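Local coordinates for spindle assembly checkpoint serine/threonine-protein kinase BUB1 (Saccharomyces cerevisiae, PDB 3ESL), which phosphorylates BUB3 and itself and signals in the spindle assembly checkpoint that delays anaphase until chromosomes are bioriented, seen here as its conserved N-terminal domain, at residues A[157-160]-A[161-165]; A[149-152]-A[153-156]; A[68-71]-A[72-75]. One frame throughout, in Å; residues are numbered along the deposited sequence. Where two conformers were deposited one is given.

How the contacts relate
Contacts 1 and 2 are consecutive pieces of one helix, 149-165, their centres 13 Å apart, and both lay one side of it against helix 131-143. Contact 3 stands apart, in the connection between helices 49-67 and 77-90, its centre 25 Å from that of contact 2. Contact 1 is partly buried, around Tyr-159 and Leu-163; contacts 2 and 3 lie at the surface, each with one buried residue among those that touch, Leu-152 and Tyr-73. The helical pair relies on i to i+4 backbone bonds, contact 3 on i to i+3. Contact 1 has a local salt bridge besides those to neighbouring helices; contact 2's reaches helix 115-127; contact 3's lies inside the turn, in one of two glutamate conformers.

Contact 1 (A[157-160]-A[161-165]); sequences SNYE and DRLRE
The shortest of the backbone bonds linking 157-160 to 161-165 runs from Leu-163 N to Tyr-159 O, 2.8 Å. Beside it, Arg-164 bends back at chi3 (-83°), which lays its guanidinium over Glu-160 O and brings NH2 to Asp-161 OD1, a 3.0 Å salt bridge approached nearly along the C-O axis of the carboxylate. Arg-164 N also bonds to Glu-160 O. Glu-160 OE2 makes a salt bridge with Lys-135 NZ of helix 131-143.

Arg-162 folds back in a similar way and crosses the Tyr-159 side chain at about a right angle. Its NH2 comes 3.4 Å from Tyr-159 CD1 and meets the ring obliquely, the two planes 39° apart, while NE makes a salt bridge with Glu-126. Apart from the bonds to Lys-135 and Glu-126, these are i to i+3 and i to i+4 contacts within helix 149-165 of the all-helical, TPR-like N-terminal domain.

With CG anti to the backbone N (chi1 -175°), the Tyr-159 ring is directed at helix 131-143, where it packs on Ala-134 and Leu-138 and its OH is hydrogen-bonded to Phe-131 O. Leu-163 CD2 sits over one ring face in a CH-pi contact, 4.2 Å from the centroid, and CD1 lies 3.5 Å from CZ of Tyr-159. With an alanine here the hydroxyl is gone, which would probably leave Phe-131 O without that partner and open a gap beside Leu-163.

Contact 2 (A[149-152]-A[153-156]); sequences YNRL and LRSL
Tyr-149 and Leu-153 touch one helical turn apart, in a local i to i+4 contact at the start of helix 149-165, the helix that packs against 115-127 and 131-143 in this all-helical domain. The backbone repeats regularly: Leu-153 N bonds to Tyr-149 O, Arg-154 N to Asn-150 O, Ser-155 N to Arg-151 O at 2.9 Å, and Leu-156 N to Leu-152 O.

Leu-153 has CG anti to its carbonyl carbon (chi1 -62°), which swings the isobutyl group back toward the preceding turn. CD1 arrives obliquely at the tyrosine ring, 3.7 Å from Tyr-149 CE2, and CD2 lies 4.1 Å from Tyr-149 CZ, so both methyls of the leucine border that side of the ring. Tyr-149 also touches Ala-142, while Leu-152 and Leu-156 carry the apolar side on to Leu-138 of helix 131-143.

Round the helix, the contact becomes polar. Arg-154 was modelled in two conformers, so its side chain is not fixed in one position. In the conformer described here the chain bends at chi3 (-67°) and folds back, one face of its guanidinium lying over Arg-151 CA, with NH1 3.9 Å from Asn-150 CB and NH2 the same distance from Arg-151 CB. Arg-151 heads for helix 115-127, where its NH2 forms a salt bridge with Glu-119 OE1; Ser-155 OG hydrogen-bonds to the other oxygen, OE2.

Glu-119 thus has both carboxylate oxygens engaged by residues one turn apart, which ties helix 149-165 to helix 115-127. Its negative charge probably offsets that of Arg-151.

Contact 3 (A[68-71]-A[72-75]); sequences QDME and TYRN
With CG anti to its carbonyl carbon (chi1 -69°) and the chain extended as far as CD, Glu-71 runs beside Arg-74, which is straight from CG to NE (chi3 -173°), and these shapes bring their charged ends together. The glutamate has two modelled positions; in the conformer described here, Glu-71 OE2 meets Arg-74 NH2 at 2.8 Å in a salt bridge. There the carboxylate and guanidinium planes stand 81° apart, so the approach is not the flat, two-pronged kind, and Glu-71 CG lies over one face of the guanidinium, 3.6 Å from Arg-74 NH2.

Underneath, the chain makes a tight 3-10 turn in the connection between helices 49-67 and 77-90. Tyr-73 N bonds to Met-70 O at 3.0 Å, and Arg-74 N to Glu-71 O at 3.2 Å.

The first of these bonds brings Met-70 alongside Tyr-73. Met-70 SD comes to the edge of the ring, 3.7 Å from Tyr-73 CE2 and 4.9 Å from the centroid, in a Met-aromatic contact, with Met-70 CB near Tyr-73 CD2. The buried tyrosine sends its OH to Asp-28 OD1, and the backbone of Arg-74 is hydrogen-bonded to Gly-111.

A backbone bond therefore links Glu-71 and Arg-74, and Tyr-73 joins the turn to the segment before helix 29-47; the ion pair, present in one of two glutamate positions and near the surface, is likely to be weakened by solvent.

Contact 1 (A[157-160]-A[161-165])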
ATOM      1  N   SER A 157       9.659  14.835  13.122  1.00 35.00           N
ATOM      2  CA  SER A 157      10.085  15.256  14.463  1.00 36.03           C
ATOM      3  C   SER A 157      10.117  14.086  15.441  1.00 36.03           C
ATOM      4  O   SER A 157      11.109  13.905  16.158  1.00 38.35           O
ATOM      5  CB  SER A 157       9.192  16.381  14.996  1.00 39.00           C
ATOM      6  OG  SER A 157       9.682  16.869  16.239  1.00 42.38           O
ATOM      7  N   ASN A 158       9.048  13.288  15.462  1.00 35.36           N
ATOM      8  CA  ASN A 158       8.988  12.109  16.327  1.00 36.35           C
ATOM      9  C   ASN A 158      10.073  11.092  15.988  1.00 37.59           C
ATOM     10  O   ASN A 158      10.615  10.431  16.878  1.00 37.94           O
ATOM     11  CB  ASN A 158       7.607  11.445  16.273  1.00 38.73           C
ATOM     12  CG  ASN A 158       6.493  12.362  16.759  1.00 42.72           C
ATOM     13  OD1 ASN A 158       6.744  13.384  17.398  1.00 44.83           O
ATOM     14  ND2 ASN A 158       5.255  11.993  16.463  1.00 42.83           N
ATOM     15  N   TYR A 159      10.388  10.973  14.700  1.00 34.37           N
ATOM     16  CA  TYR A 159      11.430  10.056  14.253  1.00 34.69           C
ATOM     17  C   TYR A 159      12.815  10.501  14.722  1.00 38.09           C
ATOM     18  O   TYR A 159      13.637   9.674  15.153  1.00 36.65           O
ATOM     19  CB  TYR A 159      11.409   9.892  12.732  1.00 33.18           C
ATOM     20  CG  TYR A 159      12.395   8.853  12.253  1.00 31.80           C
ATOM     21  CD1 TYR A 159      12.545   7.645  12.943  1.00 32.27           C
ATOM     22  CD2 TYR A 159      13.183   9.076  11.125  1.00 34.09           C
ATOM     23  CE1 TYR A 159      13.450   6.689  12.514  1.00 32.52           C
ATOM     24  CE2 TYR A 159      14.098   8.118  10.690  1.00 34.34           C
ATOM     25  CZ  TYR A 159      14.218   6.928  11.394  1.00 32.92           C
ATOM     26  OH  TYR A 159      15.111   5.967  10.982  1.00 31.41           O
ATOM     27  N   GLU A 160      13.076  11.802  14.639  1.00 37.56           N
ATOM     28  CA  GLU A 160      14.331  12.349  15.158  1.00 43.53           C
ATOM     29  C   GLU A 160      14.497  12.092  16.665  1.00 41.70           C
ATOM     30  O   GLU A 160      15.616  11.888  17.136  1.00 45.42           O
ATOM     31  CB  GLU A 160      14.468  13.831  14.806  1.00 42.43           C
ATOM     32  CG  GLU A 160      14.654  14.050  13.308  1.00 45.51           C
ATOM     33  CD  GLU A 160      14.649  15.511  12.890  1.00 46.90           C
ATOM     34  OE1 GLU A 160      14.094  16.358  13.626  1.00 49.97           O
ATOM     35  OE2 GLU A 160      15.195  15.811  11.806  1.00 49.62           O
ATOM     36  N   ASP A 161      13.382  12.073  17.398  1.00 42.40           N
ATOM     37  CA  ASP A 161      13.380  11.720  18.819  1.00 43.06           C
ATOM     38  C   ASP A 161      13.746  10.254  19.033  1.00 44.34           C
ATOM     39  O   ASP A 161      14.432   9.915  20.002  1.00 40.96           O
ATOM     40  CB  ASP A 161      12.013  11.986  19.449  1.00 46.45           C
ATOM     41  CG  ASP A 161      11.683  13.459  19.544  1.00 49.67           C
ATOM     42  OD1 ASP A 161      12.618  14.294  19.548  1.00 50.19           O
ATOM     43  OD2 ASP A 161      10.474  13.778  19.620  1.00 51.77           O
ATOM     44  N   ARG A 162      13.273   9.388  18.137  1.00 39.58           N
ATOM     45  CA  ARG A 162      13.615   7.967  18.203  1.00 38.76           C
ATOM     46  C   ARG A 162      15.077   7.748  17.841  1.00 39.24           C
ATOM     47  O   ARG A 162      15.743   6.893  18.433  1.00 39.88           O
ATOM     48  CB  ARG A 162      12.688   7.127  17.319  1.00 38.71           C
ATOM     49  CG  ARG A 162      11.229   7.151  17.771  1.00 37.83           C
ATOM     50  CD  ARG A 162      10.398   6.025  17.151  1.00 39.45           C
ATOM     51  NE  ARG A 162      10.258   6.144  15.694  1.00 36.42           N
ATOM     52  CZ  ARG A 162       9.391   6.945  15.079  1.00 37.75           C
ATOM     53  NH1 ARG A 162       8.579   7.732  15.779  1.00 39.21           N
ATOM     54  NH2 ARG A 162       9.338   6.964  13.752  1.00 36.64           N
ATOM     55  N   LEU A 163      15.572   8.534  16.881  1.00 39.65           N
ATOM     56  CA  LEU A 163      16.967   8.476  16.447  1.00 40.81           C
ATOM     57  C   LEU A 163      17.920   8.835  17.583  1.00 44.65           C
ATOM     58  O   LEU A 163      18.941   8.165  17.784  1.00 43.14           O
ATOM     59  CB  LEU A 163      17.197   9.400  15.244  1.00 42.14           C
ATOM     60  CG  LEU A 163      17.460   8.806  13.847  1.00 43.14           C
ATOM     61  CD1 LEU A 163      16.891   7.397  13.637  1.00 43.28           C
ATOM     62  CD2 LEU A 163      16.995   9.752  12.745  1.00 40.51           C
ATOM     63  N   ARG A 164      17.571   9.883  18.330  1.00 45.81           N
ATOM     64  CA  ARG A 164      18.364  10.317  19.488  1.00 48.62           C
ATOM     65  C   ARG A 164      18.414   9.271  20.602  1.00 48.94           C
ATOM     66  O   ARG A 164      19.447   9.118  21.257  1.00 47.72           O
ATOM     67  CB  ARG A 164      17.853  11.652  20.026  1.00 50.27           C
ATOM     68  CG  ARG A 164      18.345  12.849  19.229  1.00 55.03           C
ATOM     69  CD  ARG A 164      18.075  14.158  19.964  1.00 58.92           C
ATOM     70  NE  ARG A 164      16.706  14.627  19.754  1.00 62.82           N
ATOM     71  CZ  ARG A 164      16.330  15.420  18.752  1.00 64.51           C
ATOM     72  NH1 ARG A 164      17.217  15.842  17.855  1.00 65.28           N
ATOM     73  NH2 ARG A 164      15.061  15.791  18.645  1.00 64.32           N
ATOM     74  N   GLU A 165      17.304   8.557  20.798  1.00 48.79           N
ATOM     75  CA  GLU A 165      17.215   7.449  21.761  1.00 52.39           C
ATOM     76  C   GLU A 165      18.098   6.243  21.401  1.00 51.59           C
ATOM     77  O   GLU A 165      18.356   5.383  22.252  1.00 50.48           O
ATOM     78  CB  GLU A 165      15.757   7.004  21.947  1.00 52.49           C
ATOM     79  CG  GLU A 165      14.902   8.012  22.716  1.00 56.46           C
ATOM     80  CD  GLU A 165      13.443   7.605  22.816  1.00 58.49           C
ATOM     81  OE1 GLU A 165      12.778   7.480  21.760  1.00 61.62           O
ATOM     82  OE2 GLU A 165      12.956   7.422  23.954  1.00 61.36           O
TER

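Contact 2 (A[149-152]-A[153-156])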
ATOM      1  N   TYR A 149       0.515  18.123   5.105  1.00 32.92           N
ATOM      2  CA  TYR A 149       1.907  18.538   5.249  1.00 34.46           C
ATOM      3  C   TYR A 149       2.388  18.598   6.700  1.00 33.34           C
ATOM      4  O   TYR A 149       3.469  18.100   7.021  1.00 30.94           O
ATOM      5  CB  TYR A 149       2.110  19.884   4.555  1.00 37.04           C
ATOM      6  CG  TYR A 149       3.551  20.307   4.442  1.00 39.37           C
ATOM      7  CD1 TYR A 149       4.372  19.789   3.435  1.00 38.82           C
ATOM      8  CD2 TYR A 149       4.096  21.234   5.334  1.00 41.08           C
ATOM      9  CE1 TYR A 149       5.708  20.178   3.326  1.00 42.42           C
ATOM     10  CE2 TYR A 149       5.433  21.634   5.229  1.00 40.77           C
ATOM     11  CZ  TYR A 149       6.227  21.103   4.225  1.00 41.57           C
ATOM     12  OH  TYR A 149       7.542  21.495   4.114  1.00 41.35           O
ATOM     13  N   ASN A 150       1.595  19.211   7.575  1.00 34.23           N
ATOM     14  CA  ASN A 150       2.016  19.396   8.961  1.00 34.68           C
ATOM     15  C   ASN A 150       2.176  18.094   9.729  1.00 34.02           C
ATOM     16  O   ASN A 150       3.071  17.964  10.574  1.00 32.57           O
ATOM     17  CB  ASN A 150       1.086  20.366   9.698  1.00 37.55           C
ATOM     18  CG  ASN A 150       1.310  21.815   9.287  1.00 43.36           C
ATOM     19  OD1 ASN A 150       2.427  22.222   8.958  1.00 47.72           O
ATOM     20  ND2 ASN A 150       0.246  22.604   9.312  1.00 44.47           N
ATOM     21  N   ARG A 151       1.316  17.123   9.433  1.00 30.27           N
ATOM     22  CA  ARG A 151       1.427  15.815  10.061  1.00 30.10           C
ATOM     23  C   ARG A 151       2.755  15.154   9.697  1.00 29.59           C
ATOM     24  O   ARG A 151       3.393  14.526  10.549  1.00 30.92           O
ATOM     25  CB  ARG A 151       0.263  14.916   9.656  1.00 29.43           C
ATOM     26  CG  ARG A 151       0.103  13.703  10.555  1.00 32.66           C
ATOM     27  CD  ARG A 151      -0.949  12.771  10.008  1.00 33.39           C
ATOM     28  NE  ARG A 151      -0.473  12.100   8.799  1.00 32.59           N
ATOM     29  CZ  ARG A 151      -1.272  11.643   7.842  1.00 34.96           C
ATOM     30  NH1 ARG A 151      -2.588  11.800   7.944  1.00 31.25           N
ATOM     31  NH2 ARG A 151      -0.754  11.039   6.779  1.00 28.50           N
ATOM     32  N   LEU A 152       3.159  15.299   8.432  1.00 29.13           N
ATOM     33  CA  LEU A 152       4.433  14.762   7.948  1.00 29.74           C
ATOM     34  C   LEU A 152       5.592  15.359   8.749  1.00 32.04           C
ATOM     35  O   LEU A 152       6.509  14.646   9.154  1.00 30.71           O
ATOM     36  CB  LEU A 152       4.601  15.065   6.454  1.00 27.91           C
ATOM     37  CG  LEU A 152       5.686  14.418   5.577  1.00 32.33           C
ATOM     38  CD1 LEU A 152       7.028  15.135   5.674  1.00 34.95           C
ATOM     39  CD2 LEU A 152       5.822  12.910   5.834  1.00 32.53           C
ATOM     40  N   LEU A 153       5.531  16.666   8.986  1.00 33.23           N
ATOM     41  CA  LEU A 153       6.558  17.358   9.786  1.00 34.73           C
ATOM     42  C   LEU A 153       6.638  16.831  11.220  1.00 34.66           C
ATOM     43  O   LEU A 153       7.733  16.720  11.776  1.00 37.49           O
ATOM     44  CB  LEU A 153       6.350  18.879   9.770  1.00 35.89           C
ATOM     45  CG  LEU A 153       6.432  19.640   8.440  1.00 37.91           C
ATOM     46  CD1 LEU A 153       6.453  21.137   8.711  1.00 40.59           C
ATOM     47  CD2 LEU A 153       7.636  19.245   7.590  1.00 38.90           C
ATOM     48  N   ARG A 154       5.490  16.500  11.808  0.50 33.29           N
ATOM     49  CA  ARG A 154       5.459  15.911  13.148  0.50 33.42           C
ATOM     50  C   ARG A 154       5.991  14.480  13.149  0.50 34.43           C
ATOM     51  O   ARG A 154       6.649  14.063  14.104  0.50 35.23           O
ATOM     52  CB  ARG A 154       4.053  15.962  13.748  0.50 33.22           C
ATOM     53  CG  ARG A 154       3.534  17.375  13.978  0.50 33.56           C
ATOM     54  CD  ARG A 154       2.327  17.396  14.914  0.50 35.19           C
ATOM     55  NE  ARG A 154       1.151  16.750  14.335  0.50 33.74           N
ATOM     56  CZ  ARG A 154       0.310  17.332  13.483  0.50 34.50           C
ATOM     57  NH1 ARG A 154       0.505  18.587  13.085  0.50 31.39           N
ATOM     58  NH2 ARG A 154      -0.727  16.651  13.018  0.50 35.30           N
ATOM     59  N   SER A 155       5.707  13.736  12.079  1.00 33.19           N
ATOM     60  CA  SER A 155       6.224  12.368  11.924  1.00 31.90           C
ATOM     61  C   SER A 155       7.749  12.362  11.893  1.00 30.73           C
ATOM     62  O   SER A 155       8.395  11.498  12.503  1.00 32.92           O
ATOM     63  CB  SER A 155       5.671  11.723  10.643  1.00 32.30           C
ATOM     64  OG  SER A 155       4.287  11.421  10.779  1.00 31.63           O
ATOM     65  N   LEU A 156       8.304  13.332  11.176  1.00 28.54           N
ATOM     66  CA  LEU A 156       9.738  13.517  11.073  1.00 32.99           C
ATOM     67  C   LEU A 156      10.321  13.902  12.436  1.00 33.93           C
ATOM     68  O   LEU A 156      11.336  13.341  12.862  1.00 33.28           O
ATOM     69  CB  LEU A 156      10.045  14.582  10.021  1.00 32.04           C
ATOM     70  CG  LEU A 156      11.489  15.000   9.722  1.00 33.49           C
ATOM     71  CD1 LEU A 156      12.409  13.804   9.431  1.00 33.18           C
ATOM     72  CD2 LEU A 156      11.507  15.980   8.565  1.00 31.89           C
TER

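Contact 3 (A[68-71]-A[72-75])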
ATOM      1  N   GLN A  68      -4.584   0.421 -11.042  1.00 21.86           N
ATOM      2  CA  GLN A  68      -3.207   0.974 -11.077  1.00 24.11           C
ATOM      3  C   GLN A  68      -2.844   1.850 -12.286  1.00 30.01           C
ATOM      4  O   GLN A  68      -2.051   2.786 -12.151  1.00 33.21           O
ATOM      5  CB  GLN A  68      -2.142  -0.116 -10.924  1.00 26.10           C
ATOM      6  CG  GLN A  68      -2.082  -1.117 -12.099  1.00 26.50           C
ATOM      7  CD  GLN A  68      -0.897  -2.069 -12.039  1.00 30.76           C
ATOM      8  OE1 GLN A  68      -0.808  -3.021 -12.830  1.00 34.50           O
ATOM      9  NE2 GLN A  68       0.015  -1.825 -11.107  1.00 31.22           N
ATOM     10  N   ASP A  69      -3.386   1.537 -13.451  1.00 32.12           N
ATOM     11  CA  ASP A  69      -2.990   2.284 -14.653  1.00 37.23           C
ATOM     12  C   ASP A  69      -3.928   3.459 -14.948  1.00 37.84           C
ATOM     13  O   ASP A  69      -3.680   4.237 -15.881  1.00 36.74           O
ATOM     14  CB  ASP A  69      -2.817   1.359 -15.867  1.00 40.90           C
ATOM     15  CG  ASP A  69      -1.530   0.522 -15.802  1.00 44.02           C
ATOM     16  OD1 ASP A  69      -0.475   1.043 -15.378  1.00 47.70           O
ATOM     17  OD2 ASP A  69      -1.573  -0.660 -16.196  1.00 46.43           O
ATOM     18  N   MET A  70      -4.981   3.593 -14.132  1.00 30.76           N
ATOM     19  CA  MET A  70      -5.851   4.761 -14.167  1.00 26.80           C
ATOM     20  C   MET A  70      -5.143   5.896 -13.435  1.00 27.83           C
ATOM     21  O   MET A  70      -5.107   5.923 -12.186  1.00 26.30           O
ATOM     22  CB  MET A  70      -7.200   4.470 -13.501  1.00 27.65           C
ATOM     23  CG  MET A  70      -8.054   3.453 -14.235  1.00 27.36           C
ATOM     24  SD  MET A  70      -9.601   3.175 -13.362  1.00 28.41           S
ATOM     25  CE  MET A  70     -10.423   2.053 -14.485  1.00 31.32           C
ATOM     26  N   GLU A  71      -4.594   6.823 -14.214  0.50 25.85           N
ATOM     27  CA  GLU A  71      -3.816   7.948 -13.693  0.50 27.61           C
ATOM     28  C   GLU A  71      -4.610   8.822 -12.732  0.50 25.12           C
ATOM     29  O   GLU A  71      -4.038   9.458 -11.836  0.50 23.44           O
ATOM     30  CB  GLU A  71      -3.279   8.803 -14.846  0.50 30.09           C
ATOM     31  CG  GLU A  71      -2.210   8.109 -15.681  0.50 34.36           C
ATOM     32  CD  GLU A  71      -1.670   8.984 -16.799  0.50 34.99           C
ATOM     33  OE1 GLU A  71      -2.423   9.277 -17.756  0.50 38.89           O
ATOM     34  OE2 GLU A  71      -0.484   9.366 -16.724  0.50 39.25           O
ATOM     35  N   THR A  72      -5.928   8.852 -12.925  1.00 21.86           N
ATOM     36  CA  THR A  72      -6.809   9.679 -12.102  1.00 22.60           C
ATOM     37  C   THR A  72      -6.783   9.238 -10.633  1.00 20.24           C
ATOM     38  O   THR A  72      -7.041  10.052  -9.753  1.00 19.37           O
ATOM     39  CB  THR A  72      -8.272   9.684 -12.593  1.00 20.99           C
ATOM     40  OG1 THR A  72      -8.852   8.391 -12.389  1.00 20.35           O
ATOM     41  CG2 THR A  72      -8.384  10.092 -14.086  1.00 20.02           C
ATOM     42  N   TYR A  73      -6.498   7.956 -10.388  1.00 19.43           N
ATOM     43  CA  TYR A  73      -6.467   7.409  -9.014  1.00 18.64           C
ATOM     44  C   TYR A  73      -5.097   7.470  -8.321  1.00 18.73           C
ATOM     45  O   TYR A  73      -4.965   7.067  -7.144  1.00 18.62           O
ATOM     46  CB  TYR A  73      -6.942   5.960  -9.055  1.00 19.12           C
ATOM     47  CG  TYR A  73      -8.438   5.778  -9.089  1.00 16.89           C
ATOM     48  CD1 TYR A  73      -9.224   6.053  -7.961  1.00 17.39           C
ATOM     49  CD2 TYR A  73      -9.075   5.286 -10.235  1.00 17.79           C
ATOM     50  CE1 TYR A  73     -10.597   5.858  -7.977  1.00 18.03           C
ATOM     51  CE2 TYR A  73     -10.438   5.064 -10.246  1.00 17.81           C
ATOM     52  CZ  TYR A  73     -11.192   5.353  -9.127  1.00 19.09           C
ATOM     53  OH  TYR A  73     -12.538   5.141  -9.134  1.00 19.85           O
ATOM     54  N   ARG A  74      -4.082   7.975  -9.039  1.00 19.74           N
ATOM     55  CA  ARG A  74      -2.694   7.947  -8.540  1.00 22.21           C
ATOM     56  C   ARG A  74      -2.546   8.423  -7.096  1.00 20.47           C
ATOM     57  O   ARG A  74      -1.847   7.793  -6.293  1.00 22.13           O
ATOM     58  CB  ARG A  74      -1.784   8.793  -9.437  1.00 27.57           C
ATOM     59  CG  ARG A  74      -1.199   8.056 -10.602  1.00 34.53           C
ATOM     60  CD  ARG A  74      -0.209   8.965 -11.314  1.00 38.48           C
ATOM     61  NE  ARG A  74       0.279   8.388 -12.565  1.00 49.50           N
ATOM     62  CZ  ARG A  74       0.803   9.100 -13.563  1.00 51.79           C
ATOM     63  NH1 ARG A  74       0.899  10.422 -13.465  1.00 52.55           N
ATOM     64  NH2 ARG A  74       1.222   8.491 -14.664  1.00 54.06           N
ATOM     65  N   ASN A  75      -3.184   9.547  -6.769  1.00 18.11           N
ATOM     66  CA  ASN A  75      -3.103  10.084  -5.417  1.00 19.44           C
ATOM     67  C   ASN A  75      -4.441  10.102  -4.694  1.00 21.40           C
ATOM     68  O   ASN A  75      -4.711  10.998  -3.894  1.00 19.96           O
ATOM     69  CB  ASN A  75      -2.402  11.448  -5.414  1.00 20.69           C
ATOM     70  CG  ASN A  75      -0.921  11.317  -5.678  1.00 22.64           C
ATOM     71  OD1 ASN A  75      -0.177  10.768  -4.848  1.00 20.19           O
ATOM     72  ND2 ASN A  75      -0.482  11.789  -6.838  1.00 25.05           N
TER